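Local coordinates for uncharacterized protein (Bacillus cereus, PDB 5F2H) that is of unknown function but belongs to the alpha/beta-hydrolase superfamily and probably acts as a hydrolase, at residues 225-233 with 253-263; 26-37 with 50-60. One frame throughout, in Å; residues are numbered along the deposited sequence.

Contact 1 of 2, residues 225-233 with 253-263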
loop_
_atom_site.group_PDB
_atom_site.type_symbol
_atom_site.label_atom_id
_atom_site.label_comp_id
_atom_site.label_asym_id
_atom_site.label_seq_id
_atom_site.Cartn_x
_atom_site.Cartn_y
_atom_site.Cartn_z
ATOM N N VAL B 225 0.955 6.351 17.534
ATOM C CA VAL B 225 1.814 6.759 16.433
ATOM C C VAL B 225 3.080 5.936 16.324
ATOM O O VAL B 225 3.660 5.546 17.315
ATOM C CB VAL B 225 2.204 8.230 16.650
ATOM C CG1 VAL B 225 3.407 8.643 15.856
ATOM C CG2 VAL B 225 1.031 9.140 16.356
ATOM N N ASP B 226 3.511 5.682 15.098
ATOM C CA ASP B 226 4.729 4.917 14.840
ATOM C C ASP B 226 5.972 5.802 14.842
ATOM O O ASP B 226 7.071 5.313 15.029
ATOM C CB ASP B 226 4.627 4.161 13.510
ATOM C CG ASP B 226 3.515 3.120 13.514
ATOM O OD1 ASP B 226 2.644 3.161 14.417
ATOM O OD2 ASP B 226 3.505 2.265 12.600
ATOM N N GLY B 227 5.807 7.087 14.546
ATOM C CA GLY B 227 6.927 8.026 14.535
ATOM C C GLY B 227 6.440 9.458 14.518
ATOM O O GLY B 227 5.259 9.702 14.372
ATOM N N PHE B 228 7.334 10.423 14.668
ATOM C CA PHE B 228 6.903 11.819 14.656
ATOM C C PHE B 228 7.969 12.658 13.985
ATOM O O PHE B 228 9.168 12.438 14.193
ATOM C CB PHE B 228 6.631 12.318 16.075
ATOM C CG PHE B 228 7.854 12.363 16.939
ATOM C CD1 PHE B 228 8.309 11.234 17.584
ATOM C CD2 PHE B 228 8.545 13.532 17.101
ATOM C CE1 PHE B 228 9.432 11.276 18.404
ATOM C CE2 PHE B 228 9.671 13.591 17.918
ATOM C CZ PHE B 228 10.117 12.459 18.574
ATOM N N ILE B 229 7.534 13.660 13.240
ATOM C CA ILE B 229 8.471 14.518 12.506
ATOM C C ILE B 229 8.273 15.993 12.831
ATOM O O ILE B 229 7.420 16.640 12.228
ATOM C CB ILE B 229 8.287 14.316 10.982
ATOM C CG1 ILE B 229 8.347 12.827 10.618
ATOM C CG2 ILE B 229 9.341 15.092 10.204
ATOM C CD1 ILE B 229 8.056 12.553 9.167
ATOM N N PHE B 230 9.082 16.538 13.739
ATOM C CA PHE B 230 8.920 17.934 14.109
ATOM C C PHE B 230 9.862 18.894 13.425
ATOM O O PHE B 230 11.027 18.583 13.188
ATOM C CB PHE B 230 9.026 18.133 15.606
ATOM C CG PHE B 230 8.092 17.273 16.400
ATOM C CD1 PHE B 230 6.771 17.095 16.004
ATOM C CD2 PHE B 230 8.458 16.864 17.679
ATOM C CE1 PHE B 230 5.889 16.368 16.796
ATOM C CE2 PHE B 230 7.582 16.154 18.472
ATOM C CZ PHE B 230 6.300 15.897 18.029
HETATM N N MSE B 231 9.333 20.074 13.118
HETATM C CA MSE B 231 10.082 21.132 12.446
HETATM C C MSE B 231 10.023 22.305 13.371
HETATM O O MSE B 231 8.932 22.792 13.714
HETATM C CB MSE B 231 9.404 21.437 11.107
HETATM C CG MSE B 231 10.017 22.614 10.346
HETATM SE SE MSE B 231 11.811 22.189 9.638
HETATM C CE MSE B 231 12.782 23.548 10.697
ATOM N N ALA B 232 11.186 22.726 13.850
ATOM C CA ALA B 232 11.257 23.867 14.757
ATOM C C ALA B 232 10.204 23.821 15.869
ATOM O O ALA B 232 9.554 24.826 16.166
ATOM C CB ALA B 232 11.100 25.144 13.951
ATOM N N PRO B 233 10.036 22.658 16.493
ATOM C CA PRO B 233 9.054 22.518 17.573
ATOM C C PRO B 233 9.248 23.498 18.724
ATOM O O PRO B 233 10.389 23.846 19.071
ATOM C CB PRO B 233 9.297 21.103 18.087
ATOM C CG PRO B 233 10.722 20.831 17.757
ATOM C CD PRO B 233 10.998 21.542 16.467
ATOM N N ILE B 253 9.011 4.247 19.594
ATOM C CA ILE B 253 8.643 5.231 18.585
ATOM C C ILE B 253 9.901 5.942 18.097
ATOM O O ILE B 253 10.777 6.277 18.903
ATOM C CB ILE B 253 7.696 6.299 19.162
ATOM C CG1 ILE B 253 6.471 5.652 19.812
ATOM C CG2 ILE B 253 7.296 7.288 18.078
ATOM C CD1 ILE B 253 5.501 6.637 20.422
ATOM N N LYS B 254 9.991 6.177 16.787
ATOM C CA LYS B 254 11.157 6.861 16.196
ATOM C C LYS B 254 10.851 8.339 15.964
ATOM O O LYS B 254 9.743 8.693 15.583
ATOM C CB LYS B 254 11.589 6.188 14.898
ATOM C CG LYS B 254 12.003 4.733 15.066
ATOM C CD LYS B 254 12.534 4.137 13.769
ATOM C CE LYS B 254 12.888 2.663 13.926
ATOM N NZ LYS B 254 13.427 2.061 12.673
ATOM N N GLY B 255 11.830 9.199 16.206
ATOM C CA GLY B 255 11.643 10.636 16.044
ATOM C C GLY B 255 12.636 11.272 15.091
ATOM O O GLY B 255 13.819 10.926 15.077
ATOM N N TYR B 256 12.140 12.180 14.259
ATOM C CA TYR B 256 12.982 12.866 13.307
ATOM C C TYR B 256 12.679 14.313 13.609
ATOM O O TYR B 256 11.541 14.748 13.474
ATOM C CB TYR B 256 12.594 12.504 11.877
ATOM C CG TYR B 256 13.626 12.900 10.828
ATOM C CD1 TYR B 256 13.712 14.205 10.354
ATOM C CD2 TYR B 256 14.479 11.947 10.276
ATOM C CE1 TYR B 256 14.638 14.553 9.383
ATOM C CE2 TYR B 256 15.399 12.284 9.304
ATOM C CZ TYR B 256 15.472 13.587 8.861
ATOM O OH TYR B 256 16.403 13.917 7.907
ATOM N N VAL B 257 13.672 15.026 14.121
ATOM C CA VAL B 257 13.516 16.431 14.478
ATOM C C VAL B 257 14.460 17.277 13.635
ATOM O O VAL B 257 15.617 16.903 13.413
ATOM C CB VAL B 257 13.817 16.653 15.966
ATOM C CG1 VAL B 257 13.719 18.129 16.311
ATOM C CG2 VAL B 257 12.869 15.819 16.810
ATOM N N VAL B 258 13.961 18.421 13.183
ATOM C CA VAL B 258 14.735 19.303 12.369
ATOM C C VAL B 258 14.565 20.697 12.893
ATOM O O VAL B 258 13.472 21.068 13.283
ATOM C CB VAL B 258 14.199 19.282 10.906
ATOM C CG1 VAL B 258 14.978 20.262 10.023
ATOM C CG2 VAL B 258 14.256 17.876 10.306
ATOM N N CYS B 259 15.630 21.476 12.880
ATOM C CA CYS B 259 15.558 22.862 13.311
ATOM C C CYS B 259 16.744 23.618 12.758
ATOM O O CYS B 259 17.836 23.056 12.583
ATOM C CB CYS B 259 15.532 23.002 14.812
ATOM S SG CYS B 259 15.403 24.727 15.330
ATOM N N GLY B 260 16.514 24.889 12.459
ATOM C CA GLY B 260 17.546 25.754 11.911
ATOM C C GLY B 260 18.318 26.472 13.004
ATOM O O GLY B 260 17.730 26.982 13.966
ATOM N N ASP B 261 19.631 26.577 12.811
ATOM C CA ASP B 261 20.521 27.219 13.778
ATOM C C ASP B 261 20.399 28.741 13.934
ATOM O O ASP B 261 21.203 29.342 14.642
ATOM C CB ASP B 261 21.971 26.858 13.462
ATOM C CG ASP B 261 22.396 27.314 12.089
ATOM O OD1 ASP B 261 21.524 27.745 11.302
ATOM O OD2 ASP B 261 23.604 27.230 11.791
ATOM N N GLN B 262 19.423 29.366 13.278
ATOM C CA GLN B 262 19.220 30.820 13.391
ATOM C C GLN B 262 17.822 31.099 13.938
ATOM O O GLN B 262 17.352 32.237 13.924
ATOM C CB GLN B 262 19.343 31.476 12.015
ATOM C CG GLN B 262 20.665 31.223 11.305
ATOM C CD GLN B 262 21.849 31.853 12.003
ATOM O OE1 GLN B 262 21.724 32.886 12.661
ATOM N NE2 GLN B 262 23.024 31.272 11.797
ATOM N N ASP B 263 17.179 30.047 14.439
ATOM C CA ASP B 263 15.825 30.116 14.965
ATOM C C ASP B 263 15.843 30.557 16.425
ATOM O O ASP B 263 15.823 29.742 17.335
ATOM C CB ASP B 263 15.205 28.738 14.801
ATOM C CG ASP B 263 13.741 28.709 15.116
ATOM O OD1 ASP B 263 13.231 29.607 15.820
ATOM O OD2 ASP B 263 13.109 27.749 14.648
#

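Contact 2 of 2, residues 26-37 with 50-60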
loop_
_atom_site.group_PDB
_atom_site.type_symbol
_atom_site.label_atom_id
_atom_site.label_comp_id
_atom_site.label_asym_id
_atom_site.label_seq_id
_atom_site.Cartn_x
_atom_site.Cartn_y
_atom_site.Cartn_z
ATOM N N SER B 26 4.407 -51.356 -8.034
ATOM C CA SER B 26 3.091 -50.731 -7.951
ATOM C C SER B 26 2.459 -51.092 -6.612
ATOM O O SER B 26 1.546 -50.431 -6.135
ATOM C CB SER B 26 2.190 -51.272 -9.049
ATOM O OG SER B 26 2.818 -51.145 -10.312
ATOM N N LEU B 27 2.934 -52.188 -6.033
ATOM C CA LEU B 27 2.445 -52.662 -4.749
ATOM C C LEU B 27 2.900 -51.752 -3.616
ATOM O O LEU B 27 2.112 -51.352 -2.758
ATOM C CB LEU B 27 2.960 -54.078 -4.502
ATOM C CG LEU B 27 2.531 -54.712 -3.184
ATOM C CD1 LEU B 27 1.016 -54.734 -3.047
ATOM C CD2 LEU B 27 3.113 -56.114 -3.087
ATOM N N GLU B 28 4.176 -51.397 -3.665
ATOM C CA GLU B 28 4.783 -50.559 -2.645
ATOM C C GLU B 28 4.211 -49.163 -2.710
ATOM O O GLU B 28 3.925 -48.552 -1.675
ATOM C CB GLU B 28 6.309 -50.533 -2.806
ATOM C CG GLU B 28 6.994 -51.891 -2.635
ATOM C CD GLU B 28 6.620 -52.892 -3.724
ATOM O OE1 GLU B 28 6.042 -52.480 -4.761
ATOM O OE2 GLU B 28 6.923 -54.094 -3.563
ATOM N N ALA B 29 4.025 -48.678 -3.934
ATOM C CA ALA B 29 3.473 -47.352 -4.151
ATOM C C ALA B 29 2.040 -47.295 -3.625
ATOM O O ALA B 29 1.609 -46.268 -3.096
ATOM C CB ALA B 29 3.528 -46.988 -5.629
ATOM N N TYR B 30 1.298 -48.391 -3.800
ATOM C CA TYR B 30 -0.081 -48.494 -3.313
ATOM C C TYR B 30 -0.028 -48.436 -1.790
ATOM O O TYR B 30 -0.781 -47.707 -1.137
ATOM C CB TYR B 30 -0.730 -49.808 -3.772
ATOM C CG TYR B 30 -2.043 -50.077 -3.082
ATOM C CD1 TYR B 30 -3.233 -49.611 -3.607
ATOM C CD2 TYR B 30 -2.075 -50.746 -1.861
ATOM C CE1 TYR B 30 -4.423 -49.817 -2.942
ATOM C CE2 TYR B 30 -3.265 -50.967 -1.201
ATOM C CZ TYR B 30 -4.433 -50.496 -1.746
ATOM O OH TYR B 30 -5.612 -50.714 -1.091
ATOM N N THR B 31 0.874 -49.225 -1.233
ATOM C CA THR B 31 1.070 -49.235 0.201
ATOM C C THR B 31 1.477 -47.838 0.664
ATOM O O THR B 31 1.029 -47.396 1.711
ATOM C CB THR B 31 2.160 -50.235 0.605
ATOM O OG1 THR B 31 1.730 -51.570 0.309
ATOM C CG2 THR B 31 2.447 -50.137 2.085
ATOM N N TYR B 32 2.295 -47.129 -0.115
ATOM C CA TYR B 32 2.739 -45.787 0.297
ATOM C C TYR B 32 1.589 -44.807 0.441
ATOM O O TYR B 32 1.400 -44.197 1.501
ATOM C CB TYR B 32 3.778 -45.190 -0.675
ATOM C CG TYR B 32 4.315 -43.814 -0.237
ATOM C CD1 TYR B 32 3.656 -42.627 -0.584
ATOM C CD2 TYR B 32 5.475 -43.703 0.521
ATOM C CE1 TYR B 32 4.141 -41.383 -0.191
ATOM C CE2 TYR B 32 5.962 -42.468 0.922
ATOM C CZ TYR B 32 5.288 -41.313 0.577
ATOM O OH TYR B 32 5.766 -40.081 0.985
ATOM N N ILE B 33 0.826 -44.653 -0.634
ATOM C CA ILE B 33 -0.293 -43.725 -0.630
ATOM C C ILE B 33 -1.347 -44.078 0.414
ATOM O O ILE B 33 -1.987 -43.175 0.949
ATOM C CB ILE B 33 -0.946 -43.604 -2.022
ATOM C CG1 ILE B 33 -1.883 -42.390 -2.084
ATOM C CG2 ILE B 33 -1.658 -44.887 -2.406
ATOM C CD1 ILE B 33 -2.422 -42.105 -3.469
HETATM N N MSE B 34 -1.529 -45.371 0.698
HETATM C CA MSE B 34 -2.516 -45.789 1.693
HETATM C C MSE B 34 -2.207 -45.110 3.003
HETATM O O MSE B 34 -3.076 -44.451 3.566
HETATM C CB MSE B 34 -2.586 -47.311 1.874
HETATM C CG MSE B 34 -3.100 -48.081 0.649
HETATM SE SE MSE B 34 -4.943 -47.517 0.148
HETATM C CE MSE B 34 -5.926 -48.185 1.708
ATOM N N GLU B 35 -0.948 -45.209 3.442
ATOM C CA GLU B 35 -0.458 -44.631 4.701
ATOM C C GLU B 35 -0.364 -43.098 4.776
ATOM O O GLU B 35 -0.623 -42.487 5.819
ATOM C CB GLU B 35 0.953 -45.207 5.015
ATOM C CG GLU B 35 1.611 -44.609 6.271
ATOM C CD GLU B 35 3.028 -45.112 6.568
ATOM O OE1 GLU B 35 3.345 -46.291 6.305
ATOM O OE2 GLU B 35 3.820 -44.320 7.131
ATOM N N HIS B 36 0.016 -42.467 3.686
ATOM C CA HIS B 36 0.192 -41.030 3.707
ATOM C C HIS B 36 -0.963 -40.174 3.236
ATOM O O HIS B 36 -0.989 -38.983 3.518
ATOM C CB HIS B 36 1.452 -40.706 2.920
ATOM C CG HIS B 36 2.678 -41.339 3.492
ATOM N ND1 HIS B 36 3.135 -42.577 3.087
ATOM C CD2 HIS B 36 3.520 -40.927 4.467
ATOM C CE1 HIS B 36 4.216 -42.892 3.777
ATOM N NE2 HIS B 36 4.474 -41.905 4.618
ATOM N N ALA B 37 -1.925 -40.766 2.540
ATOM C CA ALA B 37 -3.070 -40.007 2.036
ATOM C C ALA B 37 -3.945 -39.468 3.150
ATOM O O ALA B 37 -4.525 -38.402 3.012
ATOM C CB ALA B 37 -3.903 -40.860 1.088
ATOM N N PHE B 50 -5.632 -42.679 -8.087
ATOM C CA PHE B 50 -4.317 -43.253 -7.757
ATOM C C PHE B 50 -4.424 -44.553 -6.969
ATOM O O PHE B 50 -3.778 -45.550 -7.319
ATOM C CB PHE B 50 -3.424 -42.258 -7.032
ATOM C CG PHE B 50 -2.683 -41.313 -7.948
ATOM C CD1 PHE B 50 -3.336 -40.295 -8.629
ATOM C CD2 PHE B 50 -1.305 -41.386 -8.047
ATOM C CE1 PHE B 50 -2.638 -39.431 -9.466
ATOM C CE2 PHE B 50 -0.605 -40.512 -8.863
ATOM C CZ PHE B 50 -1.275 -39.539 -9.581
ATOM N N LYS B 51 -5.284 -44.574 -5.961
ATOM C CA LYS B 51 -5.430 -45.785 -5.155
ATOM C C LYS B 51 -5.868 -47.029 -5.921
ATOM O O LYS B 51 -5.161 -48.037 -5.910
ATOM C CB LYS B 51 -6.336 -45.563 -3.939
ATOM C CG LYS B 51 -5.748 -44.632 -2.898
ATOM C CD LYS B 51 -6.663 -44.465 -1.703
ATOM C CE LYS B 51 -6.017 -43.539 -0.675
ATOM N NZ LYS B 51 -6.789 -43.407 0.593
ATOM N N TYR B 52 -7.005 -46.972 -6.599
ATOM C CA TYR B 52 -7.456 -48.162 -7.305
ATOM C C TYR B 52 -6.595 -48.515 -8.523
ATOM O O TYR B 52 -6.477 -49.684 -8.878
ATOM C CB TYR B 52 -8.945 -48.109 -7.663
ATOM C CG TYR B 52 -9.365 -47.098 -8.702
ATOM C CD1 TYR B 52 -9.169 -47.348 -10.055
ATOM C CD2 TYR B 52 -10.070 -45.957 -8.345
ATOM C CE1 TYR B 52 -9.591 -46.442 -11.021
ATOM C CE2 TYR B 52 -10.519 -45.063 -9.303
ATOM C CZ TYR B 52 -10.267 -45.308 -10.636
ATOM O OH TYR B 52 -10.667 -44.415 -11.598
ATOM N N ALA B 53 -6.000 -47.522 -9.162
ATOM C CA ALA B 53 -5.140 -47.793 -10.314
ATOM C C ALA B 53 -3.928 -48.587 -9.824
ATOM O O ALA B 53 -3.547 -49.605 -10.419
ATOM C CB ALA B 53 -4.709 -46.499 -10.970
ATOM N N LEU B 54 -3.348 -48.158 -8.701
ATOM C CA LEU B 54 -2.187 -48.877 -8.154
ATOM C C LEU B 54 -2.575 -50.270 -7.670
ATOM O O LEU B 54 -1.844 -51.250 -7.894
ATOM C CB LEU B 54 -1.507 -48.061 -7.080
ATOM C CG LEU B 54 -0.905 -46.750 -7.616
ATOM C CD1 LEU B 54 -0.325 -45.883 -6.506
ATOM C CD2 LEU B 54 0.171 -47.028 -8.667
ATOM N N ALA B 55 -3.775 -50.370 -7.103
ATOM C CA ALA B 55 -4.271 -51.644 -6.613
ATOM C C ALA B 55 -4.369 -52.609 -7.762
ATOM O O ALA B 55 -3.786 -53.695 -7.726
ATOM C CB ALA B 55 -5.628 -51.482 -5.957
ATOM N N SER B 56 -5.093 -52.188 -8.805
ATOM C CA SER B 56 -5.296 -53.023 -9.991
ATOM C C SER B 56 -3.977 -53.389 -10.645
ATOM O O SER B 56 -3.745 -54.544 -10.974
ATOM C CB SER B 56 -6.211 -52.342 -10.989
ATOM O OG SER B 56 -6.439 -53.190 -12.104
ATOM N N ALA B 57 -3.089 -52.420 -10.782
ATOM C CA ALA B 57 -1.786 -52.694 -11.382
ATOM C C ALA B 57 -1.016 -53.727 -10.563
ATOM O O ALA B 57 -0.514 -54.705 -11.105
ATOM C CB ALA B 57 -0.989 -51.420 -11.476
ATOM N N ALA B 58 -0.947 -53.521 -9.253
ATOM C CA ALA B 58 -0.244 -54.456 -8.372
ATOM C C ALA B 58 -0.808 -55.887 -8.390
ATOM O O ALA B 58 -0.104 -56.840 -8.043
ATOM C CB ALA B 58 -0.238 -53.925 -6.941
ATOM N N GLY B 59 -2.079 -56.035 -8.739
ATOM C CA GLY B 59 -2.713 -57.347 -8.797
ATOM C C GLY B 59 -3.753 -57.529 -7.725
ATOM O O GLY B 59 -4.282 -58.621 -7.561
ATOM N N LEU B 60 -4.030 -56.469 -6.970
ATOM C CA LEU B 60 -5.012 -56.499 -5.888
ATOM C C LEU B 60 -6.321 -56.075 -6.495
ATOM O O LEU B 60 -6.823 -54.983 -6.250
ATOM C CB LEU B 60 -4.617 -55.512 -4.805
ATOM C CG LEU B 60 -3.252 -55.728 -4.196
ATOM C CD1 LEU B 60 -3.008 -54.662 -3.138
ATOM C CD2 LEU B 60 -3.203 -57.121 -3.595
#

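Contact 1 of 2, residues 225-233 with 253-263
The Phe228 ring lies over the backbone of Gly255. Its centroid is 3.6 Å from Gly255 CA, a CH-pi contact 25° off the ring normal. With chi1 at 65°, CG sits between backbone N and carbonyl carbon, leaning the ring across the neighbouring strand. Ile253 CG2 meets the ring edge, 4.1 Å from Phe228 CD1. Val257 CG2 lies 4.1 Å from Phe228 CE2. On the face carrying Ile229 and Tyr256, the bent selenomethionine Met231 brings SE within 3.7 Å of Val258 CG1. Between these layers run the parallel strands 227-231 and 254-260, whose axes come within 4.8 Å. Phe228 and Phe230 each donate and accept. The hydrogen bonds are Phe228 N to Lys254 O (3.1 Å), Tyr256 N to Phe228 O, Phe230 N to Tyr256 O and Val258 N to Phe230 O (2.9 Å). Ala232 N to Val258 O extends the ladder. At the polar edge Asp263 OD2 lies near Ala232 CB, and OD1 is hydrogen-bonded to Cys266 N. Tyr256 OH, on the Ile229 face, is hydrogen-bonded to Glu306 OE2. These are inner strands of a parallel alpha/beta-hydrolase sheet. Strand 202-207 flanks 227-231, helix 267-279 touches Phe228 and Val257, and helix 209-219 packs on Phe230.

Contact 2 of 2, residues 26-37 with 50-60
Tyr30 reaches across to Leu54, Ala55 and Leu60 in an antiparallel helix pair of the N-terminal helical domain, whose family belongs to the TPR clan. The axes of helix 26-37 and helix 50-58 approach to 8.3 Å, with 150° between their directions. No hydrogen bond joins them, and side-chain contact does the work. Tyr30 can be followed outward. Its CB meets Leu54 CB at 3.8 Å. CG stands anti to the backbone N (chi1 169°), which turns the ring toward the second helix. CD1 then points one edge at Lys51 O, 3.4 Å away and near the ring plane. CE1 touches Ala55 CB at 3.6 Å. CE2 is the ring atom nearest Leu60 CD1, which lies over one face, offset toward the rim. Met34 CG, from the same helix as Tyr30, lies over the opposite face. The ring thus lies between a leucine methyl and the selenomethionine chain of Met34, both offset toward its rim.

Toward the start of helix 26-37, Ala58 CB rests 3.7 Å from Leu27 CA, the alanine methyl packing on the helix backbone. Leu27 CD1 meets Leu60 CD1 as the two side chains cross at about a right angle. Leu54 CD1 packs on Ala29 and Ile33, and Leu54 also touches Tyr21 of helix 10-23. Ile33 CD1 reaches Phe50 CB at 3.7 Å. Gly59, with positive phi, ends the second helix in a Schellman motif. Leu60 follows as the N-cap of helix 61-74, so the turn places its side chain against helix 26-37. Toward the C-terminal end of helix 26-37, the extended Lys51 chain runs past Ile33 and Met34, with CD 4.0 Å from Met34 SE, and finishes with CE 3.8 Å from Ala37 CB.

Overall arrangement
Contact 2 precedes contact 1 along the chain, and the two lie on opposite sides of its centre. Their centres are 70 Å apart and their nearest atoms about 42 Å apart, so they do not touch. Contact 2 belongs to the helical N-terminal part, while contact 1 lies deep in the hydrolase-like sheet. Contact 1 is probably the one nearer an active site: the Phe230 side chain lies near, without touching, a GxSxG sequence that would form a nucleophile elbow at Ser208. Met231 makes backbone hydrogen bonds to Gly206 and Ser208, and Asp263 touches His294. In contact 2, the side chain of Phe50 is about 4 Å from a bound Tris molecule, probably from the crystallisation liquor.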